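Local structure of formiminoglutamase (Trypanosoma cruzi, 4MYK) at residues D15-S20 with Q64-V69; S20-Q25 with L81-A86; S147-R152 with F180-C185; A184-Q189 with M206-V211. The protein probably hydrolyses N-formimino-L-glutamate to glutamate and formamide as an arginase-like enzyme with a binuclear manganese site. The protein carries 1 engineered substitution. One frame throughout, in Å; residues are numbered along the deposited sequence.

Interaction 1: D15-S20 with Q64-V69; sequences DPRLLS and QRLGSV
Arg17 reaches along the 64-69 loop and donates from NH1 to Arg65 O at 2.7 Å, at the partly buried periphery of the arginase/deacetylase α/β fold, where the N-terminal arm lies against the connection that follows helix 55-63. The acceptor sits close to the guanidinium plane, and the donor in turn lies in the carbonyl plane, a geometry reached by a side chain extended from CG to NE. The next bonds run between the two backbones. Val69 N binds Pro16 O at 3.1 Å and nearly straight (165°), and Leu18 N makes a weak bond to Leu66 O, which also accepts from a water that takes up Leu19 N. The Leu18 CD1 methyl packs on Leu66 O at 3.3 Å, and Pro16 CB makes an apolar contact with Val69 CG2 at 3.9 Å. A second layer fixes the arginine itself. Asp15 OD2 forms a salt bridge with Arg17 NE, which approaches from above the carboxylate plane, while OD1 of the same aspartate receives the Ser68 hydroxyl on its syn side, so one carboxylate ties arm and loop together. Farther out, Leu66 and Leu18 pack on helix 290-306, and Asp15, Arg17 and Ser68 border residues 189-191 of a second subunit. The turn at 17-20 is closed by Ser20, whose OG donates to Arg17 O at 2.6 Å, in the carbonyl plane.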
loop_
_atom_site.group_PDB
_atom_site.type_symbol
_atom_site.label_atom_id
_atom_site.label_comp_id
_atom_site.label_asym_id
_atom_site.label_seq_id
_atom_site.Cartn_x
_atom_site.Cartn_y
_atom_site.Cartn_z
ATOM N N ASP A 15 7.147 -29.339 -2.829
ATOM C CA ASP A 15 7.296 -28.027 -2.210
ATOM C C ASP A 15 7.080 -28.112 -0.699
ATOM O O ASP A 15 6.030 -27.714 -0.197
ATOM C CB ASP A 15 6.292 -27.045 -2.857
ATOM C CG ASP A 15 6.406 -25.617 -2.319
ATOM O OD1 ASP A 15 7.292 -25.349 -1.483
ATOM O OD2 ASP A 15 5.604 -24.755 -2.740
ATOM N N PRO A 16 8.072 -28.646 0.030
ATOM C CA PRO A 16 8.002 -28.734 1.493
ATOM C C PRO A 16 7.970 -27.348 2.116
ATOM O O PRO A 16 8.805 -26.515 1.755
ATOM C CB PRO A 16 9.316 -29.419 1.868
ATOM C CG PRO A 16 9.734 -30.126 0.642
ATOM C CD PRO A 16 9.284 -29.280 -0.503
ATOM N N ARG A 17 7.036 -27.113 3.037
ATOM C CA ARG A 17 6.933 -25.813 3.696
ATOM C C ARG A 17 7.109 -25.887 5.214
ATOM O O ARG A 17 7.554 -26.894 5.734
ATOM C CB ARG A 17 5.637 -25.110 3.306
ATOM C CG ARG A 17 5.620 -24.713 1.837
ATOM C CD ARG A 17 4.316 -24.058 1.438
ATOM N NE ARG A 17 4.382 -23.552 0.069
ATOM C CZ ARG A 17 3.546 -22.651 -0.442
ATOM N NH1 ARG A 17 2.567 -22.146 0.302
ATOM N NH2 ARG A 17 3.691 -22.251 -1.703
ATOM N N LEU A 18 6.784 -24.807 5.916
ATOM C CA LEU A 18 7.043 -24.723 7.354
ATOM C C LEU A 18 6.505 -25.921 8.111
ATOM O O LEU A 18 7.145 -26.410 9.040
ATOM C CB LEU A 18 6.481 -23.426 7.947
ATOM C CG LEU A 18 7.308 -22.153 7.726
ATOM C CD1 LEU A 18 6.436 -20.917 7.835
ATOM C CD2 LEU A 18 8.465 -22.088 8.706
ATOM N N LEU A 19 5.329 -26.390 7.710
ATOM C CA LEU A 19 4.716 -27.569 8.323
ATOM C C LEU A 19 5.673 -28.776 8.432
ATOM O O LEU A 19 5.669 -29.494 9.435
ATOM C CB LEU A 19 3.448 -27.951 7.565
ATOM C CG LEU A 19 2.561 -29.003 8.215
ATOM C CD1 LEU A 19 2.336 -28.641 9.668
ATOM C CD2 LEU A 19 1.252 -29.110 7.471
ATOM N N SER A 20 6.516 -28.974 7.421
ATOM C CA SER A 20 7.447 -30.113 7.388
ATOM C C SER A 20 8.580 -30.072 8.428
ATOM O O SER A 20 9.243 -31.083 8.670
ATOM C CB SER A 20 8.045 -30.261 5.991
ATOM O OG SER A 20 8.805 -29.116 5.658
ATOM N N GLN A 64 0.166 -23.675 8.702
ATOM C CA GLN A 64 0.054 -25.005 8.101
ATOM C C GLN A 64 0.263 -24.954 6.593
ATOM O O GLN A 64 0.341 -25.990 5.956
ATOM C CB GLN A 64 -1.314 -25.648 8.377
ATOM C CG GLN A 64 -1.928 -25.354 9.718
ATOM C CD GLN A 64 -1.126 -25.910 10.869
ATOM O OE1 GLN A 64 -0.650 -27.045 10.822
ATOM N NE2 GLN A 64 -0.977 -25.111 11.927
ATOM N N ARG A 65 0.367 -23.750 6.033
ATOM C CA ARG A 65 0.274 -23.570 4.588
ATOM C C ARG A 65 1.421 -22.830 3.898
ATOM O O ARG A 65 1.577 -22.942 2.689
ATOM C CB ARG A 65 -1.023 -22.842 4.259
ATOM C CG ARG A 65 -2.253 -23.589 4.675
ATOM C CD ARG A 65 -3.497 -22.727 4.580
ATOM N NE ARG A 65 -4.693 -23.556 4.659
ATOM C CZ ARG A 65 -5.158 -24.086 5.788
ATOM N NH1 ARG A 65 -4.524 -23.868 6.932
ATOM N NH2 ARG A 65 -6.256 -24.837 5.772
ATOM N N LEU A 66 2.209 -22.059 4.635
ATOM C CA LEU A 66 3.123 -21.135 3.975
ATOM C C LEU A 66 4.594 -21.444 4.225
ATOM O O LEU A 66 4.942 -22.156 5.164
ATOM C CB LEU A 66 2.830 -19.693 4.408
ATOM C CG LEU A 66 1.388 -19.199 4.276
ATOM C CD1 LEU A 66 1.301 -17.742 4.637
ATOM C CD2 LEU A 66 0.903 -19.427 2.857
ATOM N N GLY A 67 5.444 -20.906 3.352
ATOM C CA GLY A 67 6.878 -20.804 3.588
ATOM C C GLY A 67 7.766 -21.945 3.125
ATOM O O GLY A 67 8.048 -22.852 3.896
ATOM N N SER A 68 8.241 -21.890 1.888
ATOM C CA SER A 68 9.147 -22.919 1.401
ATOM C C SER A 68 10.395 -23.030 2.280
ATOM O O SER A 68 11.126 -22.054 2.446
ATOM C CB SER A 68 9.540 -22.641 -0.053
ATOM O OG SER A 68 8.396 -22.594 -0.889
ATOM N N VAL A 69 10.634 -24.218 2.843
ATOM C CA VAL A 69 11.798 -24.443 3.713
ATOM C C VAL A 69 13.132 -24.169 3.011
ATOM O O VAL A 69 14.076 -23.672 3.627
ATOM C CB VAL A 69 11.808 -25.859 4.324
ATOM C CG1 VAL A 69 10.513 -26.105 5.073
ATOM C CG2 VAL A 69 12.000 -26.908 3.250
HETATM O O HOH W 1 3.597 -24.609 6.139
#

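Interaction 2: S20-Q25 with L81-A86; sequences SLFSAQ and LKLYDA
The ring of Phe22 lies across Leu83, at the start of strand 83-88, an outermost strand of the parallel sheet in this α/β fold. Leu83 CB stands over the middle of one ring face, 3.6 Å from the centroid and 10° off the normal, a CH-pi contact, and Leu83 CD2 touches the rim at Phe22 CE1. At the ring edge, near its plane, Asp85 N lies 3.7 Å from Phe22 CE2. Phe22 is the centre of an inverse gamma turn, and its first torsion, with CG anti to the carbonyl carbon (chi1 -73°), swings the ring alongside the strand. The single backbone hydrogen bond between the segments runs from Leu83 N to Leu21 O at 2.8 Å, with the donor well above the carbonyl plane. Leu21 meets Leu83 obliquely, and Leu83 also packs on Ile32 of strand 32-37 and Phe299 of helix 290-306. Tyr84 turns its edge to the other segment, Tyr84 CD2 lying 3.4 Å from Ala24 O near the ring plane. The Ala24 methyl rests on Lys82 CB at 3.8 Å, and the Ser23 hydroxyl touches Lys82 CG. Two waters join the two segments, one between Ser23 OG and Leu81 O, the other donating to Ala24 O at 2.6 Å and to Leu83 O at 2.8 Å.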
loop_
_atom_site.group_PDB
_atom_site.type_symbol
_atom_site.label_atom_id
_atom_site.label_comp_id
_atom_site.label_asym_id
_atom_site.label_seq_id
_atom_site.Cartn_x
_atom_site.Cartn_y
_atom_site.Cartn_z
ATOM N N SER A 20 6.516 -28.974 7.421
ATOM C CA SER A 20 7.447 -30.113 7.388
ATOM C C SER A 20 8.580 -30.072 8.428
ATOM O O SER A 20 9.243 -31.083 8.670
ATOM C CB SER A 20 8.045 -30.261 5.991
ATOM O OG SER A 20 8.805 -29.116 5.658
ATOM N N LEU A 21 8.803 -28.908 9.035
ATOM C CA LEU A 21 9.858 -28.751 10.034
ATOM C C LEU A 21 9.372 -29.166 11.422
ATOM O O LEU A 21 10.172 -29.318 12.348
ATOM C CB LEU A 21 10.357 -27.303 10.058
ATOM C CG LEU A 21 10.843 -26.741 8.720
ATOM C CD1 LEU A 21 11.082 -25.250 8.813
ATOM C CD2 LEU A 21 12.095 -27.469 8.287
ATOM N N PHE A 22 8.054 -29.342 11.551
ATOM C CA PHE A 22 7.432 -29.830 12.782
ATOM C C PHE A 22 7.563 -31.353 12.909
ATOM O O PHE A 22 6.574 -32.078 13.000
ATOM C CB PHE A 22 5.962 -29.414 12.826
ATOM C CG PHE A 22 5.756 -27.950 13.105
ATOM C CD1 PHE A 22 5.712 -27.036 12.068
ATOM C CD2 PHE A 22 5.610 -27.490 14.409
ATOM C CE1 PHE A 22 5.523 -25.678 12.324
ATOM C CE2 PHE A 22 5.424 -26.145 14.674
ATOM C CZ PHE A 22 5.385 -25.234 13.630
ATOM N N SER A 23 8.806 -31.817 12.908
ATOM C CA SER A 23 9.133 -33.237 12.955
ATOM C C SER A 23 9.647 -33.622 14.347
ATOM O O SER A 23 9.868 -34.798 14.640
ATOM C CB SER A 23 10.192 -33.549 11.900
ATOM O OG SER A 23 11.330 -32.722 12.079
ATOM N N ALA A 24 9.840 -32.616 15.194
ATOM C CA ALA A 24 10.226 -32.828 16.578
ATOM C C ALA A 24 9.072 -33.486 17.330
ATOM O O ALA A 24 7.997 -32.907 17.452
ATOM C CB ALA A 24 10.606 -31.489 17.230
ATOM N N GLN A 25 9.284 -34.700 17.822
ATOM C CA GLN A 25 8.231 -35.394 18.561
ATOM C C GLN A 25 8.071 -34.816 19.961
ATOM O O GLN A 25 6.949 -34.636 20.436
ATOM C CB GLN A 25 8.514 -36.898 18.638
ATOM C CG GLN A 25 8.420 -37.635 17.299
ATOM C CD GLN A 25 7.016 -38.157 16.987
ATOM O OE1 GLN A 25 6.860 -39.129 16.243
ATOM N NE2 GLN A 25 5.992 -37.520 17.558
ATOM N N LEU A 81 16.068 -27.516 10.567
ATOM C CA LEU A 81 15.519 -27.037 11.831
ATOM C C LEU A 81 14.313 -27.868 12.220
ATOM O O LEU A 81 13.629 -28.418 11.360
ATOM C CB LEU A 81 15.104 -25.569 11.728
ATOM C CG LEU A 81 16.179 -24.483 11.725
ATOM C CD1 LEU A 81 15.548 -23.105 11.563
ATOM C CD2 LEU A 81 16.995 -24.547 12.990
ATOM N N LYS A 82 14.062 -27.967 13.523
ATOM C CA LYS A 82 12.841 -28.593 14.020
ATOM C C LYS A 82 12.034 -27.578 14.796
ATOM O O LYS A 82 12.557 -26.900 15.677
ATOM C CB LYS A 82 13.136 -29.823 14.895
ATOM C CG LYS A 82 13.535 -31.062 14.101
ATOM C CD LYS A 82 14.016 -32.160 15.015
ATOM C CE LYS A 82 14.947 -31.602 16.075
ATOM N NZ LYS A 82 15.980 -30.658 15.526
ATOM N N LEU A 83 10.759 -27.471 14.434
ATOM C CA LEU A 83 9.818 -26.597 15.110
ATOM C C LEU A 83 8.878 -27.427 15.961
ATOM O O LEU A 83 8.596 -28.584 15.649
ATOM C CB LEU A 83 8.996 -25.809 14.092
ATOM C CG LEU A 83 9.520 -24.475 13.575
ATOM C CD1 LEU A 83 11.040 -24.474 13.493
ATOM C CD2 LEU A 83 8.889 -24.171 12.225
ATOM N N TYR A 84 8.380 -26.826 17.034
ATOM C CA TYR A 84 7.365 -27.468 17.863
ATOM C C TYR A 84 6.367 -26.427 18.299
ATOM O O TYR A 84 6.735 -25.310 18.653
ATOM C CB TYR A 84 7.983 -28.141 19.087
ATOM C CG TYR A 84 7.036 -29.053 19.819
ATOM C CD1 TYR A 84 6.284 -28.590 20.899
ATOM C CD2 TYR A 84 6.887 -30.385 19.439
ATOM C CE1 TYR A 84 5.413 -29.435 21.585
ATOM C CE2 TYR A 84 6.020 -31.232 20.118
ATOM C CZ TYR A 84 5.288 -30.750 21.189
ATOM O OH TYR A 84 4.425 -31.583 21.862
ATOM N N ASP A 85 5.100 -26.809 18.260
ATOM C CA ASP A 85 4.010 -25.919 18.610
ATOM C C ASP A 85 3.501 -26.361 19.971
ATOM O O ASP A 85 2.791 -27.362 20.084
ATOM C CB ASP A 85 2.930 -26.034 17.536
ATOM C CG ASP A 85 1.807 -25.052 17.717
ATOM O OD1 ASP A 85 1.753 -24.370 18.760
ATOM O OD2 ASP A 85 0.953 -24.976 16.812
ATOM N N ALA A 86 3.887 -25.632 21.012
ATOM C CA ALA A 86 3.510 -25.990 22.379
ATOM C C ALA A 86 2.064 -25.632 22.750
ATOM O O ALA A 86 1.613 -25.914 23.868
ATOM C CB ALA A 86 4.477 -25.374 23.367
HETATM O O HOH W 2 13.022 -31.298 10.952
HETATM O O HOH W 3 7.041 -30.910 16.044
#

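Interaction 3: S147-R152 with F180-C185; sequences SHLDVR and FVEFAC. With MN (manganese (II) ion), chain C.
The manganese-binding loop that follows strand 141-145 packs here against strand 180-185, beside the binuclear centre of the arginase-like fold. The loop's Leu149 crosses Glu182 at about a right angle, its CD1 methyl lying 3.3 Å from Glu182 OE2, while the side chains of Val151 and Glu182 approach from opposite directions, Val151 CG2 4.0 Å from Glu182 OE2. The glutamate chain, bent at chi2 (-84°), turns its carboxylate among these apolar groups, and Asn144 ND2 is hydrogen-bonded to the other oxygen, OE1. Farther along, the backbones approach closely: Ser147 CA makes a CA-H...O contact with Ala184 O at 3.5 Å, where the strand turns a corner. His148 coordinates manganese through ND1 at 2.3 Å, and a water lies 2.4 Å from the metal; Asp146, Asp236 and Asp238 supply further ligands. Ser147 OG sits over one face of the His148 ring, offset toward its rim, and is hydrogen-bonded to Asp238 O, a second-shell contact beside two metal ligands. Asp150, a manganese ligand in another structure of this protein, forms a salt bridge with Arg152, OD1 to NE at 2.8 Å. Leu149 and Glu182 also pack on Leu205 of strand 204-207 and Val198 of helix 192-200, and Val151 packs on Tyr197 of that helix.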
loop_
_atom_site.group_PDB
_atom_site.type_symbol
_atom_site.label_atom_id
_atom_site.label_comp_id
_atom_site.label_asym_id
_atom_site.label_seq_id
_atom_site.Cartn_x
_atom_site.Cartn_y
_atom_site.Cartn_z
ATOM N N SER A 147 4.821 1.169 16.642
ATOM C CA SER A 147 4.516 2.541 16.235
ATOM C C SER A 147 4.138 3.351 17.465
ATOM O O SER A 147 4.090 4.578 17.434
ATOM C CB SER A 147 3.394 2.582 15.192
ATOM O OG SER A 147 2.173 2.074 15.695
ATOM N N HIS A 148 3.870 2.632 18.548
ATOM C CA HIS A 148 3.467 3.227 19.811
ATOM C C HIS A 148 4.615 3.177 20.817
ATOM O O HIS A 148 5.454 2.272 20.805
ATOM C CB HIS A 148 2.221 2.530 20.387
ATOM C CG HIS A 148 1.040 2.542 19.465
ATOM N ND1 HIS A 148 0.613 1.423 18.788
ATOM C CD2 HIS A 148 0.206 3.543 19.096
ATOM C CE1 HIS A 148 -0.435 1.730 18.044
ATOM N NE2 HIS A 148 -0.700 3.013 18.209
ATOM N N LEU A 149 4.642 4.190 21.669
ATOM C CA LEU A 149 5.551 4.255 22.789
ATOM C C LEU A 149 4.673 4.601 23.986
ATOM O O LEU A 149 4.487 5.771 24.322
ATOM C CB LEU A 149 6.629 5.307 22.511
ATOM C CG LEU A 149 7.307 6.123 23.608
ATOM C CD1 LEU A 149 7.533 5.322 24.890
ATOM C CD2 LEU A 149 8.613 6.695 23.058
ATOM N N ASP A 150 4.104 3.562 24.595
ATOM C CA ASP A 150 3.118 3.704 25.666
ATOM C C ASP A 150 3.661 3.122 26.966
ATOM O O ASP A 150 3.792 1.904 27.115
ATOM C CB ASP A 150 1.815 3.008 25.270
ATOM C CG ASP A 150 0.713 3.216 26.280
ATOM O OD1 ASP A 150 1.002 3.681 27.399
ATOM O OD2 ASP A 150 -0.448 2.902 25.955
ATOM N N VAL A 151 3.985 3.992 27.914
ATOM C CA VAL A 151 4.691 3.523 29.089
ATOM C C VAL A 151 4.207 4.193 30.371
ATOM O O VAL A 151 5.007 4.568 31.218
ATOM C CB VAL A 151 6.221 3.683 28.904
ATOM C CG1 VAL A 151 6.968 2.882 29.938
ATOM C CG2 VAL A 151 6.635 3.215 27.516
ATOM N N ARG A 152 2.887 4.309 30.518
ATOM C CA ARG A 152 2.268 5.004 31.653
ATOM C C ARG A 152 2.362 4.251 32.986
ATOM O O ARG A 152 1.348 3.855 33.577
ATOM C CB ARG A 152 0.808 5.293 31.325
ATOM C CG ARG A 152 0.076 4.058 30.836
ATOM C CD ARG A 152 -1.238 4.428 30.178
ATOM N NE ARG A 152 -1.060 4.899 28.806
ATOM C CZ ARG A 152 -1.975 5.585 28.130
ATOM N NH1 ARG A 152 -3.130 5.893 28.709
ATOM N NH2 ARG A 152 -1.733 5.973 26.886
ATOM N N PHE A 180 17.642 -0.763 26.092
ATOM C CA PHE A 180 16.266 -0.759 25.613
ATOM C C PHE A 180 16.067 0.190 24.434
ATOM O O PHE A 180 16.402 1.368 24.497
ATOM C CB PHE A 180 15.290 -0.436 26.747
ATOM C CG PHE A 180 13.871 -0.298 26.293
ATOM C CD1 PHE A 180 13.193 -1.377 25.765
ATOM C CD2 PHE A 180 13.213 0.910 26.399
ATOM C CE1 PHE A 180 11.882 -1.245 25.342
ATOM C CE2 PHE A 180 11.901 1.042 25.978
ATOM C CZ PHE A 180 11.238 -0.036 25.453
ATOM N N VAL A 181 15.519 -0.341 23.351
ATOM C CA VAL A 181 15.256 0.465 22.169
ATOM C C VAL A 181 13.776 0.419 21.770
ATOM O O VAL A 181 13.171 -0.649 21.688
ATOM C CB VAL A 181 16.136 0.036 20.977
ATOM C CG1 VAL A 181 15.788 0.851 19.743
ATOM C CG2 VAL A 181 17.604 0.185 21.329
ATOM N N GLU A 182 13.207 1.601 21.560
ATOM C CA GLU A 182 11.900 1.749 20.939
ATOM C C GLU A 182 12.174 1.930 19.460
ATOM O O GLU A 182 12.833 2.886 19.063
ATOM C CB GLU A 182 11.181 2.984 21.480
ATOM C CG GLU A 182 10.898 2.950 22.978
ATOM C CD GLU A 182 9.625 2.196 23.336
ATOM O OE1 GLU A 182 9.167 1.352 22.543
ATOM O OE2 GLU A 182 9.073 2.451 24.427
ATOM N N PHE A 183 11.686 1.000 18.651
ATOM C CA PHE A 183 12.043 0.960 17.243
ATOM C C PHE A 183 10.858 1.234 16.328
ATOM O O PHE A 183 9.834 0.562 16.413
ATOM C CB PHE A 183 12.641 -0.398 16.905
ATOM C CG PHE A 183 13.375 -0.419 15.609
ATOM C CD1 PHE A 183 12.707 -0.701 14.422
ATOM C CD2 PHE A 183 14.730 -0.141 15.566
ATOM C CE1 PHE A 183 13.379 -0.709 13.219
ATOM C CE2 PHE A 183 15.412 -0.150 14.363
ATOM C CZ PHE A 183 14.740 -0.438 13.189
ATOM N N ALA A 184 11.012 2.231 15.460
ATOM C CA ALA A 184 9.978 2.614 14.497
ATOM C C ALA A 184 8.755 3.209 15.174
ATOM O O ALA A 184 7.636 3.070 14.688
ATOM C CB ALA A 184 9.573 1.430 13.636
ATOM N N CYS A 185 8.971 3.863 16.305
ATOM C CA CYS A 185 7.907 4.597 16.962
ATOM C C CYS A 185 7.573 5.876 16.176
ATOM O O CYS A 185 8.412 6.405 15.439
ATOM C CB CYS A 185 8.285 4.905 18.416
ATOM S SG CYS A 185 9.945 5.577 18.614
HETATM MN MN MN C . 1.521 -0.664 18.812
HETATM O O HOH W 4 0.686 -0.684 21.065
#

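Interaction 4: A184-Q189 with M206-V211; sequences ACQGSQ and MWLSEV
Cys185 places its sulfur above one face of the Trp207 indole, offset toward the rim of its six-membered ring, where the beta-alpha-beta unit of strand 180-185, helix 192-200 and strand 204-207 comes together. This part is close-packed: Cys185 SG is 3.5 Å from Trp207 CE3, an oblique sulfur-aromatic contact, and Cys185 O lies 3.2 Å from Trp207 CE3 at the ring edge, near its plane. SG owes this place to a first torsion (chi1 47°) that sets it between the backbone N and the carbonyl carbon. Two backbone bonds bracket the contact. Ala184 N donates to Met206 O at 2.7 Å, somewhat bent at 145°, and Leu208 N gives a straighter bond to Cys185 O at 2.9 Å. Contacts are wider between Ala184 CB and Leu208 CD1, at 4.3 Å. Gln186 lies side by side with Leu208, pointing the same way, its NE2 hydrogen-bonded to Val254 O. The outward side, carrying exposed Ser209, faces another chain: Glu73 of the third subunit binds both Gly187 N and Ser209 OG and packs on Trp207. Trp207 is the N-cap residue of helix 208-214. By accepting from Leu208 N, Cys185 O ties the strand's corner to the helix start, whose N-terminal dipole would probably polarise this carbonyl.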
loop_
_atom_site.group_PDB
_atom_site.type_symbol
_atom_site.label_atom_id
_atom_site.label_comp_id
_atom_site.label_asym_id
_atom_site.label_seq_id
_atom_site.Cartn_x
_atom_site.Cartn_y
_atom_site.Cartn_z
ATOM N N ALA A 184 11.012 2.231 15.460
ATOM C CA ALA A 184 9.978 2.614 14.497
ATOM C C ALA A 184 8.755 3.209 15.174
ATOM O O ALA A 184 7.636 3.070 14.688
ATOM C CB ALA A 184 9.573 1.430 13.636
ATOM N N CYS A 185 8.971 3.863 16.305
ATOM C CA CYS A 185 7.907 4.597 16.962
ATOM C C CYS A 185 7.573 5.876 16.176
ATOM O O CYS A 185 8.412 6.405 15.439
ATOM C CB CYS A 185 8.285 4.905 18.416
ATOM S SG CYS A 185 9.945 5.577 18.614
ATOM N N GLN A 186 6.343 6.356 16.339
ATOM C CA GLN A 186 5.823 7.468 15.549
ATOM C C GLN A 186 5.509 8.705 16.415
ATOM O O GLN A 186 4.695 8.622 17.330
ATOM C CB GLN A 186 4.600 7.006 14.749
ATOM C CG GLN A 186 4.975 5.973 13.707
ATOM C CD GLN A 186 3.821 5.566 12.818
ATOM O OE1 GLN A 186 2.878 6.322 12.617
ATOM N NE2 GLN A 186 3.894 4.361 12.275
ATOM N N GLY A 187 6.157 9.837 16.124
ATOM C CA GLY A 187 5.998 11.052 16.913
ATOM C C GLY A 187 4.582 11.612 17.026
ATOM O O GLY A 187 4.275 12.383 17.935
ATOM N N SER A 188 3.713 11.221 16.103
ATOM C CA SER A 188 2.311 11.639 16.116
ATOM C C SER A 188 1.483 10.837 17.112
ATOM O O SER A 188 0.313 11.141 17.349
ATOM C CB SER A 188 1.718 11.446 14.729
ATOM O OG SER A 188 2.074 10.165 14.245
ATOM N N GLN A 189 2.106 9.809 17.677
ATOM C CA GLN A 189 1.448 8.855 18.560
ATOM C C GLN A 189 2.236 8.622 19.836
ATOM O O GLN A 189 2.018 7.614 20.506
ATOM C CB GLN A 189 1.338 7.492 17.874
ATOM C CG GLN A 189 0.305 7.387 16.792
ATOM C CD GLN A 189 -0.192 5.971 16.654
ATOM O OE1 GLN A 189 -1.399 5.721 16.683
ATOM N NE2 GLN A 189 0.741 5.023 16.532
ATOM N N MET A 206 14.184 5.264 18.356
ATOM C CA MET A 206 14.509 5.181 16.940
ATOM C C MET A 206 13.270 5.397 16.068
ATOM O O MET A 206 12.647 4.437 15.606
ATOM C CB MET A 206 15.158 3.837 16.634
ATOM C CG MET A 206 16.588 3.769 17.135
ATOM S SD MET A 206 17.512 2.345 16.557
ATOM C CE MET A 206 19.124 2.797 17.164
ATOM N N TRP A 207 12.925 6.671 15.861
ATOM C CA TRP A 207 11.689 7.065 15.180
ATOM C C TRP A 207 11.604 6.456 13.800
ATOM O O TRP A 207 12.624 6.233 13.156
ATOM C CB TRP A 207 11.595 8.587 15.053
ATOM C CG TRP A 207 11.619 9.316 16.353
ATOM C CD1 TRP A 207 12.646 10.049 16.856
ATOM C CD2 TRP A 207 10.565 9.377 17.332
ATOM N NE1 TRP A 207 12.302 10.570 18.080
ATOM C CE2 TRP A 207 11.028 10.171 18.393
ATOM C CE3 TRP A 207 9.274 8.833 17.411
ATOM C CZ2 TRP A 207 10.249 10.439 19.520
ATOM C CZ3 TRP A 207 8.502 9.105 18.534
ATOM C CH2 TRP A 207 8.991 9.899 19.568
ATOM N N LEU A 208 10.381 6.182 13.354
ATOM C CA LEU A 208 10.147 5.632 12.020
ATOM C C LEU A 208 10.986 6.351 10.945
ATOM O O LEU A 208 11.703 5.713 10.175
ATOM C CB LEU A 208 8.651 5.697 11.682
ATOM C CG LEU A 208 8.197 5.161 10.322
ATOM C CD1 LEU A 208 8.584 3.702 10.150
ATOM C CD2 LEU A 208 6.709 5.352 10.135
ATOM N N SER A 209 10.905 7.681 10.928
ATOM C CA SER A 209 11.595 8.496 9.937
ATOM C C SER A 209 13.094 8.190 9.851
ATOM O O SER A 209 13.682 8.211 8.774
ATOM C CB SER A 209 11.348 9.992 10.196
ATOM O OG SER A 209 11.782 10.379 11.485
ATOM N N GLU A 210 13.708 7.883 10.983
ATOM C CA GLU A 210 15.135 7.581 10.999
ATOM C C GLU A 210 15.424 6.136 10.572
ATOM O O GLU A 210 16.403 5.877 9.860
ATOM C CB GLU A 210 15.741 7.922 12.364
ATOM C CG GLU A 210 16.055 6.747 13.248
ATOM C CD GLU A 210 16.717 7.181 14.552
ATOM O OE1 GLU A 210 16.166 8.086 15.238
ATOM O OE2 GLU A 210 17.790 6.616 14.880
ATOM N N VAL A 211 14.565 5.203 10.979
ATOM C CA VAL A 211 14.651 3.825 10.478
ATOM C C VAL A 211 14.580 3.834 8.943
ATOM O O VAL A 211 15.364 3.183 8.252
ATOM C CB VAL A 211 13.508 2.937 11.040
ATOM C CG1 VAL A 211 13.480 1.578 10.354
ATOM C CG2 VAL A 211 13.634 2.774 12.547
#

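Overall arrangement
Along the chain, interactions 1 and 2 alternate their segments, and both close before interaction 3 opens. They share Ser20, have centres 12 Å apart and touch through Val69 on Leu21 and Leu18 on Leu83, so the N-terminal arm is fastened first to the loop after helix 55-63 and then to strand 83-88. Interactions 3 and 4, with centres 9 Å apart, share Ala184 and Cys185 and meet at neighbouring strands 180-185 and 204-207. The pairs are separated by 33 to 36 Å between centres; interactions 2 and 4 reach the two outermost strands of one parallel sheet. Interaction 3 holds a manganese ligand; interactions 3 and 4 touch the third subunit, and interaction 1 borders the second.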